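Local atomic coordinates of peptidase M28 (Shewanella amazonensis SB2B, PDB entry 3IIB), a protein that probably hydrolyses peptides as a zinc-dependent carboxypeptidase or dipeptidase of family M28 and binds a pair of zinc ions. Residues A136-H141 with G148-G153; T294-L299 with K311-E316; K323-A328 with W428-S433. All coordinates share one frame; numbering follows the deposited sequence. Where two conformers were deposited one is given.

Contact 1. Residues A136-H141 with G148-G153; sequences AKTERH and GQTASG
Thr138 and Thr150 meet hydroxyl to hydroxyl where the loop after strand 131-134 turns back along the helix it leads into. This is the strand-to-helix half of a beta-alpha-beta crossover: helix 145-163 then runs on to strand 168-172, which lies parallel to strand 131-134 in the sheet. The two threonines cross obliquely, and their OG1 atoms are 2.7 Å apart in a hydrogen bond whose donor could be either one. Thr138 puts its hydroxyl there by setting OG1 anti to its carbonyl carbon (chi1 -59°), which swings the methyl round beside that carbon; this CG2 still lies 3.7 Å from Thr150 OG1. Thr150 is turned differently, with OG1 between its backbone N and carbonyl carbon (chi1 58°). From there the same oxygen also makes a weak hydrogen bond to Gly146 O, one helical turn earlier, so it is held from its own helix as well as from the loop. The other branch of Thr150, the methyl, is laid against the start of the loop: CG2 sits 4.0 Å from Ala136 CB and 3.5 Å from Lys137 O. One residue thus uses its polar branch on Thr138 and its apolar branch on the two residues before it. Ile174, in the loop after strand 168-172, touches both threonines and joins the end of the crossover to its beginning. Further along, the loop leaves the helix, and Arg140 makes a salt bridge with Asp399, in the same region of the chain as the zinc ligand His402. Here the loop also braces itself: His141 NE2 gives a nearly straight hydrogen bond of 2.8 Å (168°) to Glu139 OE1, which takes it on its anti lone pair, in the plane of the imidazole.

Contact 2. Residues T294-L299 with K311-E316; sequences TIRVVL and KTYAKE
Arg296 reaches from strand 293-300 to Tyr313 on helix 308-316, joining the sheet to the helix that follows it. The connection is a beta-alpha-beta crossover: the chain goes on to strand 324-329, which lies parallel to strand 293-300 with strand 247-257 between them. Arg296 CB points toward the helix, and CG stands anti to the backbone N, so the chain leaves the strand extended; the side chain runs against Ile239 and Ile251 of the flanking strands. CD is the first atom to approach the tyrosine, 3.5 Å from Tyr313 OH. At chi3 the chain bends (-69°), and this turn brings the guanidinium round so that its NH1 edge faces the hydroxyl. NE forms a salt bridge with Glu241. NH1 gives Tyr313 OH a hydrogen bond of 2.8 Å at 157°, the oxygen lying in the guanidinium plane, and is also in a salt bridge with Glu320. The guanidinium and phenol planes are steeply inclined, 71° apart, so the groups meet through the hydroxyl and do not stack. On the ring itself, one bond back from CZ, Tyr313 CE2 lies 4.0 Å from Val298 CG2, an apolar contact from the next strand residue whose side chain points this way. Tyr313 stacks its ring with that of His317, and its OH has a second hydrogen-bond partner in His324 NE2. A leucine in place of Arg296 would probably leave Glu241 and Glu320 without their positive mate in the buried layer and deprive the tyrosine hydroxyl of its in-plane donor. With two carboxylates around it, the guanidinium is very likely charged, and its N-H pointing at the phenol oxygen should polarise that group; pairing the charges probably offsets part of the cost of burying them.

Contact 3. Residues K323-A328 with W428-S433; sequences KHYIAA and WVMANS
The end of helix 413-432 packs on the sheet at strand 324-329. Tyr325 and Ile326 are neighbours, yet both point their CB atoms toward the helix, because Tyr325 has helix-like backbone angles (phi -69°, psi -50°) within the strand. Ile326 CG2 rests 3.9 Å from Met430 CB, and its CD1 lies 4.1 Å from the SE of that residue, which was built as selenomethionine. The Met430 chain bends at chi2 (-68°), which lays its selenium beside both strand residues, 4.2 Å from Tyr325 CE2. The same CE2 comes within 3.2 Å of Met430 O. That carbonyl is held by Arg293 NH1, and Arg293 also makes a cation-pi contact with the Tyr325 ring. Tyr325 OH has its stronger hydrogen bond outside these segments, to Val435 O; with Ser433 OG, 3.3 Å away, any bond is weak and unsettled. Ser433 OG in turn accepts a hydrogen bond from Val435 N. Helix 3-19 lies against Trp428 and Val429, so at this end helix 413-432 lies between the sheet and the N-terminal helix, as one of the helices that flank the central sheet in the alpha/beta/alpha zinc-exopeptidase fold.

From the N terminus the three contacts come in series; none nests in or crosses another. Contact 1 folds the loop after strand 131-134 onto the first turns of helix 145-163, on the far side of the chain's centre from the other two. Contact 2 closes the turn from strand 293-300 to helix 308-316. Contact 3 then spans some hundred residues, bringing the C-terminal helix 413-432 back to strand 324-329, the next element after helix 308-316. Contacts 2 and 3 adjoin: Ile295 CG1 packs 3.7 Å from Ala431 CB, tying strand 293-300 to helix 413-432, and Tyr313 OH lies 2.8 Å from His324 NE2 in a probable hydrogen bond, tying helix 308-316 to strand 324-329.

Contact 1. Residues A136-H141 with G148-G153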
loop_
_atom_site.group_PDB
_atom_site.type_symbol
_atom_site.label_atom_id
_atom_site.label_comp_id
_atom_site.label_asym_id
_atom_site.label_seq_id
_atom_site.Cartn_x
_atom_site.Cartn_y
_atom_site.Cartn_z
ATOM N N ALA A 136 -1.098 -16.865 -10.564
ATOM C CA ALA A 136 -1.704 -16.079 -11.636
ATOM C C ALA A 136 -1.797 -14.586 -11.298
ATOM O O ALA A 136 -2.348 -14.227 -10.299
ATOM C CB ALA A 136 -3.102 -16.595 -11.966
ATOM N N LYS A 137 -1.302 -13.744 -12.199
ATOM C CA LYS A 137 -1.367 -12.301 -12.078
ATOM C C LYS A 137 -2.655 -11.817 -12.703
ATOM O O LYS A 137 -3.083 -12.354 -13.715
ATOM C CB LYS A 137 -0.191 -11.651 -12.820
ATOM C CG LYS A 137 1.146 -11.880 -12.155
ATOM C CD LYS A 137 2.278 -11.175 -12.920
ATOM C CE LYS A 137 3.619 -11.401 -12.265
ATOM N NZ LYS A 137 4.731 -10.889 -13.126
ATOM N N THR A 138 -3.253 -10.803 -12.093
ATOM C CA THR A 138 -4.524 -10.250 -12.552
ATOM C C THR A 138 -4.254 -9.030 -13.425
ATOM O O THR A 138 -3.609 -8.088 -12.989
ATOM C CB THR A 138 -5.369 -9.868 -11.340
ATOM O OG1 THR A 138 -5.583 -11.047 -10.533
ATOM C CG2 THR A 138 -6.739 -9.282 -11.737
ATOM N N GLU A 139 -4.699 -9.075 -14.674
ATOM C CA GLU A 139 -4.566 -7.952 -15.606
ATOM C C GLU A 139 -5.465 -6.809 -15.192
ATOM O O GLU A 139 -6.555 -7.019 -14.693
ATOM C CB GLU A 139 -4.943 -8.376 -17.027
ATOM C CG GLU A 139 -3.973 -9.399 -17.641
ATOM C CD GLU A 139 -4.430 -9.864 -19.038
ATOM O OE1 GLU A 139 -5.423 -9.309 -19.563
ATOM O OE2 GLU A 139 -3.809 -10.796 -19.597
ATOM N N ARG A 140 -4.981 -5.598 -15.411
ATOM C CA ARG A 140 -5.766 -4.389 -15.180
ATOM C C ARG A 140 -6.653 -4.094 -16.388
ATOM O O ARG A 140 -6.136 -3.991 -17.514
ATOM C CB ARG A 140 -4.812 -3.207 -14.958
ATOM C CG ARG A 140 -5.507 -1.910 -14.578
ATOM C CD ARG A 140 -4.521 -0.721 -14.473
ATOM N NE ARG A 140 -3.440 -1.052 -13.561
ATOM C CZ ARG A 140 -3.512 -1.013 -12.234
ATOM N NH1 ARG A 140 -4.586 -0.599 -11.631
ATOM N NH2 ARG A 140 -2.463 -1.367 -11.506
ATOM N N HIS A 141 -7.946 -3.890 -16.136
ATOM C CA HIS A 141 -8.936 -3.549 -17.173
ATOM C C HIS A 141 -9.998 -2.635 -16.620
ATOM O O HIS A 141 -10.443 -2.771 -15.476
ATOM C CB HIS A 141 -9.610 -4.805 -17.707
ATOM C CG HIS A 141 -8.691 -5.701 -18.465
ATOM N ND1 HIS A 141 -8.393 -5.493 -19.797
ATOM C CD2 HIS A 141 -7.994 -6.801 -18.087
ATOM C CE1 HIS A 141 -7.545 -6.425 -20.201
ATOM N NE2 HIS A 141 -7.293 -7.234 -19.187
ATOM N N GLY A 148 -12.001 -11.383 -13.376
ATOM C CA GLY A 148 -12.867 -12.482 -13.809
ATOM C C GLY A 148 -12.070 -13.719 -14.219
ATOM O O GLY A 148 -12.519 -14.843 -14.042
ATOM N N GLN A 149 -10.880 -13.515 -14.759
ATOM C CA GLN A 149 -10.062 -14.635 -15.205
ATOM C C GLN A 149 -9.302 -15.303 -14.054
ATOM O O GLN A 149 -9.046 -16.517 -14.104
ATOM C CB GLN A 149 -9.096 -14.201 -16.305
ATOM C CG GLN A 149 -9.782 -14.015 -17.669
ATOM C CD GLN A 149 -10.360 -15.310 -18.225
ATOM O OE1 GLN A 149 -11.566 -15.413 -18.462
ATOM N NE2 GLN A 149 -9.502 -16.314 -18.413
ATOM N N THR A 150 -8.956 -14.545 -13.007
ATOM C CA THR A 150 -8.110 -15.112 -11.926
ATOM C C THR A 150 -8.809 -15.401 -10.603
ATOM O O THR A 150 -8.284 -16.181 -9.774
ATOM C CB THR A 150 -6.924 -14.179 -11.641
ATOM O OG1 THR A 150 -7.428 -12.888 -11.271
ATOM C CG2 THR A 150 -6.018 -14.088 -12.917
ATOM N N ALA A 151 -9.991 -14.833 -10.422
ATOM C CA ALA A 151 -10.691 -14.932 -9.141
ATOM C C ALA A 151 -10.962 -16.362 -8.692
ATOM O O ALA A 151 -10.952 -16.658 -7.477
ATOM C CB ALA A 151 -11.973 -14.090 -9.142
ATOM N N SER A 152 -11.165 -17.276 -9.655
ATOM C CA SER A 152 -11.474 -18.665 -9.302
ATOM C C SER A 152 -10.334 -19.360 -8.563
ATOM O O SER A 152 -10.590 -20.247 -7.757
ATOM C CB SER A 152 -11.946 -19.448 -10.533
ATOM O OG SER A 152 -10.921 -19.499 -11.508
ATOM N N GLY A 153 -9.096 -18.905 -8.774
ATOM C CA GLY A 153 -7.966 -19.373 -7.968
ATOM C C GLY A 153 -8.230 -19.194 -6.485
ATOM O O GLY A 153 -7.864 -20.053 -5.677
#

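Contact 2. Residues T294-L299 with K311-E316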
loop_
_atom_site.group_PDB
_atom_site.type_symbol
_atom_site.label_atom_id
_atom_site.label_comp_id
_atom_site.label_asym_id
_atom_site.label_seq_id
_atom_site.Cartn_x
_atom_site.Cartn_y
_atom_site.Cartn_z
ATOM N N THR A 294 -42.641 3.777 -7.449
ATOM C CA THR A 294 -41.875 3.787 -6.213
ATOM C C THR A 294 -40.401 3.530 -6.525
ATOM O O THR A 294 -40.098 2.690 -7.365
ATOM C CB THR A 294 -42.427 2.748 -5.256
ATOM O OG1 THR A 294 -43.771 3.130 -4.921
ATOM C CG2 THR A 294 -41.525 2.618 -4.011
ATOM N N ILE A 295 -39.503 4.299 -5.916
ATOM C CA ILE A 295 -38.067 4.024 -6.015
ATOM C C ILE A 295 -37.618 3.382 -4.727
ATOM O O ILE A 295 -37.763 3.956 -3.650
ATOM C CB ILE A 295 -37.266 5.293 -6.302
ATOM C CG1 ILE A 295 -37.663 5.827 -7.690
ATOM C CG2 ILE A 295 -35.737 5.062 -6.196
ATOM C CD1 ILE A 295 -37.290 7.345 -7.940
ATOM N N ARG A 296 -37.047 2.197 -4.842
ATOM C CA ARG A 296 -36.650 1.431 -3.676
ATOM C C ARG A 296 -35.116 1.294 -3.649
ATOM O O ARG A 296 -34.513 0.735 -4.586
ATOM C CB ARG A 296 -37.336 0.057 -3.693
ATOM C CG ARG A 296 -36.956 -0.798 -2.471
ATOM C CD ARG A 296 -37.649 -2.139 -2.447
ATOM N NE ARG A 296 -39.081 -1.974 -2.204
ATOM C CZ ARG A 296 -40.007 -2.907 -2.432
ATOM N NH1 ARG A 296 -39.679 -4.106 -2.945
ATOM N NH2 ARG A 296 -41.268 -2.647 -2.144
ATOM N N VAL A 297 -34.498 1.830 -2.580
ATOM C CA VAL A 297 -33.081 1.654 -2.319
ATOM C C VAL A 297 -32.938 0.373 -1.522
ATOM O O VAL A 297 -33.562 0.229 -0.483
ATOM C CB VAL A 297 -32.472 2.840 -1.543
ATOM C CG1 VAL A 297 -31.023 2.545 -1.097
ATOM C CG2 VAL A 297 -32.480 4.119 -2.408
ATOM N N VAL A 298 -32.148 -0.576 -2.019
ATOM C CA VAL A 298 -31.911 -1.797 -1.262
ATOM C C VAL A 298 -30.429 -1.894 -0.964
ATOM O O VAL A 298 -29.602 -1.890 -1.896
ATOM C CB VAL A 298 -32.390 -3.094 -1.989
ATOM C CG1 VAL A 298 -32.161 -4.290 -1.104
ATOM C CG2 VAL A 298 -33.822 -2.946 -2.392
ATOM N N LEU A 299 -30.102 -1.979 0.329
ATOM C CA LEU A 299 -28.743 -2.115 0.770
ATOM C C LEU A 299 -28.594 -3.546 1.248
ATOM O O LEU A 299 -29.075 -3.909 2.322
ATOM C CB LEU A 299 -28.396 -1.090 1.856
ATOM C CG LEU A 299 -28.694 0.367 1.556
ATOM C CD1 LEU A 299 -28.258 1.298 2.715
ATOM C CD2 LEU A 299 -27.950 0.748 0.271
ATOM N N LYS A 311 -30.117 -13.082 -2.959
ATOM C CA LYS A 311 -30.863 -14.301 -3.163
ATOM C C LYS A 311 -32.086 -14.314 -2.231
ATOM O O LYS A 311 -33.180 -14.717 -2.624
ATOM C CB LYS A 311 -29.969 -15.492 -2.856
ATOM C CG LYS A 311 -28.948 -15.728 -3.946
ATOM C CD LYS A 311 -27.971 -16.836 -3.614
ATOM C CE LYS A 311 -27.070 -17.069 -4.818
ATOM N NZ LYS A 311 -25.953 -18.002 -4.533
ATOM N N THR A 312 -31.900 -13.872 -0.991
ATOM C CA THR A 312 -32.994 -13.835 -0.040
ATOM C C THR A 312 -34.092 -12.868 -0.512
ATOM O O THR A 312 -35.285 -13.202 -0.495
ATOM C CB THR A 312 -32.539 -13.465 1.352
ATOM O OG1 THR A 312 -31.644 -14.462 1.837
ATOM C CG2 THR A 312 -33.720 -13.357 2.315
ATOM N N TYR A 313 -33.684 -11.690 -0.959
ATOM C CA TYR A 313 -34.628 -10.706 -1.460
ATOM C C TYR A 313 -35.449 -11.276 -2.641
ATOM O O TYR A 313 -36.658 -11.154 -2.677
ATOM C CB TYR A 313 -33.881 -9.449 -1.911
ATOM C CG TYR A 313 -34.787 -8.367 -2.458
ATOM C CD1 TYR A 313 -35.198 -8.374 -3.779
ATOM C CD2 TYR A 313 -35.186 -7.307 -1.657
ATOM C CE1 TYR A 313 -36.033 -7.379 -4.273
ATOM C CE2 TYR A 313 -36.025 -6.308 -2.138
ATOM C CZ TYR A 313 -36.440 -6.336 -3.438
ATOM O OH TYR A 313 -37.291 -5.304 -3.859
ATOM N N ALA A 314 -34.770 -11.883 -3.607
ATOM C CA ALA A 314 -35.457 -12.479 -4.766
ATOM C C ALA A 314 -36.528 -13.470 -4.340
ATOM O O ALA A 314 -37.613 -13.501 -4.898
ATOM C CB ALA A 314 -34.465 -13.142 -5.706
ATOM N N LYS A 315 -36.244 -14.280 -3.337
ATOM C CA LYS A 315 -37.248 -15.245 -2.882
ATOM C C LYS A 315 -38.341 -14.586 -2.060
ATOM O O LYS A 315 -39.546 -14.841 -2.289
ATOM C CB LYS A 315 -36.587 -16.383 -2.101
ATOM C CG LYS A 315 -35.808 -17.308 -2.998
ATOM N N GLU A 316 -37.968 -13.735 -1.119
ATOM C CA GLU A 316 -38.924 -13.036 -0.245
ATOM C C GLU A 316 -39.903 -12.177 -1.040
ATOM O O GLU A 316 -41.086 -12.086 -0.696
ATOM C CB GLU A 316 -38.172 -12.180 0.769
ATOM C CG GLU A 316 -39.020 -11.172 1.561
ATOM C CD GLU A 316 -39.982 -11.820 2.530
ATOM O OE1 GLU A 316 -39.763 -12.997 2.946
ATOM O OE2 GLU A 316 -40.974 -11.140 2.864
#

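Contact 3. Residues K323-A328 with W428-S433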
loop_
_atom_site.group_PDB
_atom_site.type_symbol
_atom_site.label_atom_id
_atom_site.label_comp_id
_atom_site.label_asym_id
_atom_site.label_seq_id
_atom_site.Cartn_x
_atom_site.Cartn_y
_atom_site.Cartn_z
ATOM N N LYS A 323 -43.981 -6.783 -10.547
ATOM C CA LYS A 323 -44.102 -5.329 -10.447
ATOM C C LYS A 323 -42.766 -4.572 -10.310
ATOM O O LYS A 323 -42.763 -3.361 -10.168
ATOM C CB LYS A 323 -45.042 -4.975 -9.292
ATOM C CG LYS A 323 -46.528 -5.211 -9.609
ATOM C CD LYS A 323 -47.052 -4.169 -10.595
ATOM C CE LYS A 323 -48.543 -4.333 -10.856
ATOM N NZ LYS A 323 -49.098 -3.223 -11.683
ATOM N N HIS A 324 -41.631 -5.275 -10.324
ATOM C CA HIS A 324 -40.314 -4.640 -10.385
ATOM C C HIS A 324 -40.083 -4.196 -11.811
ATOM O O HIS A 324 -40.004 -5.016 -12.716
ATOM C CB HIS A 324 -39.199 -5.574 -9.939
ATOM C CG HIS A 324 -39.088 -5.681 -8.464
ATOM N ND1 HIS A 324 -40.149 -6.077 -7.674
ATOM C CD2 HIS A 324 -38.073 -5.383 -7.619
ATOM C CE1 HIS A 324 -39.774 -6.051 -6.410
ATOM N NE2 HIS A 324 -38.526 -5.618 -6.345
ATOM N N TYR A 325 -40.074 -2.904 -12.037
ATOM C CA TYR A 325 -39.945 -2.385 -13.389
ATOM C C TYR A 325 -38.532 -2.660 -13.930
ATOM O O TYR A 325 -38.369 -3.177 -15.034
ATOM C CB TYR A 325 -40.274 -0.901 -13.372
ATOM C CG TYR A 325 -40.240 -0.249 -14.737
ATOM C CD1 TYR A 325 -41.132 -0.625 -15.745
ATOM C CD2 TYR A 325 -39.344 0.770 -15.000
ATOM C CE1 TYR A 325 -41.088 -0.003 -17.000
ATOM C CE2 TYR A 325 -39.283 1.373 -16.272
ATOM C CZ TYR A 325 -40.169 1.001 -17.220
ATOM O OH TYR A 325 -40.069 1.617 -18.450
ATOM N N ILE A 326 -37.521 -2.293 -13.142
ATOM C CA ILE A 326 -36.121 -2.492 -13.496
ATOM C C ILE A 326 -35.331 -2.450 -12.229
ATOM O O ILE A 326 -35.740 -1.792 -11.260
ATOM C CB ILE A 326 -35.630 -1.436 -14.498
ATOM C CG1 ILE A 326 -34.272 -1.842 -15.097
ATOM C CG2 ILE A 326 -35.545 -0.060 -13.830
ATOM C CD1 ILE A 326 -34.005 -1.225 -16.505
ATOM N N ALA A 327 -34.214 -3.160 -12.219
ATOM C CA ALA A 327 -33.292 -3.171 -11.095
ATOM C C ALA A 327 -31.854 -2.900 -11.545
ATOM O O ALA A 327 -31.486 -3.330 -12.622
ATOM C CB ALA A 327 -33.339 -4.544 -10.392
ATOM N N ALA A 328 -31.056 -2.221 -10.706
ATOM C CA ALA A 328 -29.633 -1.938 -10.975
ATOM C C ALA A 328 -28.893 -1.821 -9.666
ATOM O O ALA A 328 -29.499 -1.497 -8.639
ATOM C CB ALA A 328 -29.417 -0.657 -11.813
ATOM N N TRP A 428 -34.741 8.446 -11.830
ATOM C CA TRP A 428 -35.833 9.338 -12.225
ATOM C C TRP A 428 -36.423 8.956 -13.590
ATOM O O TRP A 428 -37.639 8.800 -13.738
ATOM C CB TRP A 428 -35.404 10.798 -12.208
ATOM C CG TRP A 428 -36.541 11.665 -12.552
ATOM C CD1 TRP A 428 -36.799 12.275 -13.741
ATOM C CD2 TRP A 428 -37.640 11.960 -11.699
ATOM N NE1 TRP A 428 -38.005 12.948 -13.681
ATOM C CE2 TRP A 428 -38.534 12.775 -12.430
ATOM C CE3 TRP A 428 -37.960 11.614 -10.385
ATOM C CZ2 TRP A 428 -39.717 13.237 -11.887
ATOM C CZ3 TRP A 428 -39.174 12.061 -9.862
ATOM C CH2 TRP A 428 -40.018 12.863 -10.613
ATOM N N VAL A 429 -35.592 8.826 -14.611
ATOM C CA VAL A 429 -36.085 8.466 -15.925
ATOM C C VAL A 429 -36.835 7.124 -15.893
ATOM O O VAL A 429 -37.960 7.023 -16.410
ATOM C CB VAL A 429 -34.951 8.470 -16.992
ATOM C CG1 VAL A 429 -35.461 7.920 -18.299
ATOM C CG2 VAL A 429 -34.418 9.927 -17.202
HETATM N N MSE A 430 -36.283 6.118 -15.218
HETATM C CA MSE A 430 -36.959 4.847 -15.166
HETATM C C MSE A 430 -38.259 4.869 -14.348
HETATM O O MSE A 430 -39.223 4.182 -14.721
HETATM C CB MSE A 430 -36.048 3.743 -14.620
HETATM C CG MSE A 430 -34.851 3.432 -15.474
HETATM SE SE MSE A 430 -35.325 2.618 -17.180
HETATM C CE MSE A 430 -35.290 4.031 -18.029
ATOM N N ALA A 431 -38.293 5.659 -13.261
ATOM C CA ALA A 431 -39.490 5.761 -12.427
ATOM C C ALA A 431 -40.613 6.533 -13.095
ATOM O O ALA A 431 -41.738 6.526 -12.593
ATOM C CB ALA A 431 -39.166 6.406 -11.046
ATOM N N ASN A 432 -40.307 7.173 -14.229
ATOM C CA ASN A 432 -41.318 7.924 -14.986
ATOM C C ASN A 432 -41.480 7.461 -16.454
ATOM O O ASN A 432 -42.297 8.001 -17.209
ATOM C CB ASN A 432 -40.991 9.401 -14.879
ATOM C CG ASN A 432 -41.154 9.902 -13.463
ATOM O OD1 ASN A 432 -42.270 10.077 -13.008
ATOM N ND2 ASN A 432 -40.031 10.049 -12.718
ATOM N N SER A 433 -40.780 6.395 -16.823
ATOM C CA SER A 433 -40.797 5.923 -18.205
ATOM C C SER A 433 -42.082 5.212 -18.545
ATOM O O SER A 433 -42.654 4.498 -17.724
ATOM C CB SER A 433 -39.660 4.946 -18.440
ATOM O OG SER A 433 -39.584 4.539 -19.816
#